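Local coordinates for protein Ral guanine nucleotide dissociation stimulator-like 2 (Mus musculus, PDB 4JGW) that probably acts as a guanine nucleotide exchange factor and putative effector of Ras and/or Rap, and docks SH3 domain-containing proteins through a conformationally preselected site, at residues Y33-L36 and L42-P45. Residues are numbered along the deposited sequence; the frame is centred on the assembly and turned at random.
Sequences YRPL and LPPP
Pro-35 packs against Leu-42 and Pro-43 within the proline-rich connection between the antiparallel strands 24-33 and 46-54, far out on the sheet; the centre of the contact lies about 40 Å from the centre of the chain. Residues 42-45 keep phi between -67° and -56° with extended psi values, the signature of a polyproline II conformation. That shape is the one SH3 domains recognise, so this run is a likely part of the SH3 docking site of this exchange factor.

The apolar contact is small and lies at the surface. The two proline side chains cross at about a right angle, and CB of Pro-35 lies 3.7 Å from CD of Pro-43. CD of Pro-35 meets the CD2 methyl of Leu-42 at 4.0 Å. In Leu-42, CG beside the backbone N and anti to the carbonyl carbon (chi1 -67°) directs the branch toward 33-36, and chi2, with CD1 nearly anti to CA, places CD2 at Pro-35. Pro-43 also turns its ring toward the backbone of 33-36, its CG coming within 3.4 Å of Tyr-33 O.

No direct hydrogen bond joins residues 33-36 to 42-45, and the polar link is a water. It accepts from Tyr-33 N at 3.2 Å and donates to Pro-44 O at 2.7 Å, spanning a gap where the CA atoms of Tyr-33 and Pro-45 are 6.7 Å apart. Gln-32 adds a direct tie from strand 24-33, its NE2 bonding Pro-43 O, while its side chain also touches Leu-42 and Pro-45.

With no N-H of their own, prolines 43 to 45 can offer only carbonyls to such bonds. Ring packing and a water thus connect 42-45 to 33-36, and Gln-32 ties Pro-43 to strand 24-33, while Pro-44 points away and remains exposed, consistent with a binding conformation set in advance.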
loop_
_atom_site.group_PDB
_atom_site.type_symbol
_atom_site.label_atom_id
_atom_site.label_comp_id
_atom_site.label_asym_id
_atom_site.label_seq_id
_atom_site.Cartn_x
_atom_site.Cartn_y
_atom_site.Cartn_z
ATOM N N TYR A 33 -0.581 27.029 25.626
ATOM C CA TYR A 33 -1.134 27.985 24.676
ATOM C C TYR A 33 -1.707 29.200 25.395
ATOM O O TYR A 33 -2.114 29.113 26.557
ATOM C CB TYR A 33 -2.217 27.324 23.818
ATOM C CG TYR A 33 -1.682 26.359 22.781
ATOM C CD1 TYR A 33 -1.504 25.007 23.081
ATOM C CD2 TYR A 33 -1.353 26.797 21.498
ATOM C CE1 TYR A 33 -1.013 24.116 22.129
ATOM C CE2 TYR A 33 -0.862 25.915 20.538
ATOM C CZ TYR A 33 -0.695 24.577 20.860
ATOM O OH TYR A 33 -0.209 23.705 19.914
ATOM N N ARG A 34 -1.723 30.333 24.699
ATOM C CA ARG A 34 -2.367 31.541 25.199
ATOM C C ARG A 34 -3.881 31.357 25.140
ATOM O O ARG A 34 -4.387 30.726 24.210
ATOM C CB ARG A 34 -1.945 32.758 24.373
ATOM C CG ARG A 34 -0.507 33.207 24.604
ATOM C CD ARG A 34 -0.193 34.465 23.809
ATOM N NE ARG A 34 1.167 34.945 24.047
ATOM C CZ ARG A 34 2.212 34.687 23.263
ATOM N NH1 ARG A 34 2.073 33.947 22.169
ATOM N NH2 ARG A 34 3.407 35.174 23.574
ATOM N N PRO A 35 -4.609 31.887 26.141
ATOM C CA PRO A 35 -6.069 31.761 26.142
ATOM C C PRO A 35 -6.706 32.600 25.036
ATOM O O PRO A 35 -6.143 33.626 24.643
ATOM C CB PRO A 35 -6.468 32.295 27.520
ATOM C CG PRO A 35 -5.353 33.202 27.917
ATOM C CD PRO A 35 -4.113 32.612 27.327
ATOM N N LEU A 36 -7.860 32.158 24.538
ATOM C CA LEU A 36 -8.565 32.869 23.470
ATOM C C LEU A 36 -8.910 34.286 23.924
ATOM O O LEU A 36 -8.689 35.249 23.191
ATOM C CB LEU A 36 -9.820 32.103 23.031
ATOM C CG LEU A 36 -10.296 32.329 21.589
ATOM C CD1 LEU A 36 -11.028 31.102 21.072
ATOM C CD2 LEU A 36 -11.170 33.580 21.450
ATOM N N LEU A 42 -4.701 31.307 32.378
ATOM C CA LEU A 42 -4.084 30.362 31.449
ATOM C C LEU A 42 -4.847 29.038 31.379
ATOM O O LEU A 42 -5.170 28.449 32.415
ATOM C CB LEU A 42 -2.616 30.110 31.815
ATOM C CG LEU A 42 -1.623 31.269 31.669
ATOM C CD1 LEU A 42 -0.279 30.898 32.279
ATOM C CD2 LEU A 42 -1.452 31.691 30.213
ATOM N N PRO A 43 -5.152 28.573 30.153
ATOM C CA PRO A 43 -5.802 27.275 29.991
ATOM C C PRO A 43 -4.851 26.149 30.407
ATOM O O PRO A 43 -3.641 26.377 30.493
ATOM C CB PRO A 43 -6.094 27.213 28.486
ATOM C CG PRO A 43 -5.097 28.109 27.864
ATOM C CD PRO A 43 -4.856 29.210 28.856
ATOM N N PRO A 44 -5.388 24.945 30.686
ATOM C CA PRO A 44 -4.494 23.829 30.987
ATOM C C PRO A 44 -3.613 23.499 29.780
ATOM O O PRO A 44 -4.087 23.572 28.642
ATOM C CB PRO A 44 -5.457 22.671 31.284
ATOM C CG PRO A 44 -6.758 23.068 30.653
ATOM C CD PRO A 44 -6.809 24.556 30.762
ATOM N N PRO A 45 -2.331 23.166 30.019
ATOM C CA PRO A 45 -1.425 22.822 28.918
ATOM C C PRO A 45 -1.831 21.531 28.199
ATOM O O PRO A 45 -2.328 20.594 28.834
ATOM C CB PRO A 45 -0.070 22.642 29.613
ATOM C CG PRO A 45 -0.399 22.352 31.037
ATOM C CD PRO A 45 -1.657 23.107 31.330
HETATM O O HOH W 1 -2.871 25.226 26.926
#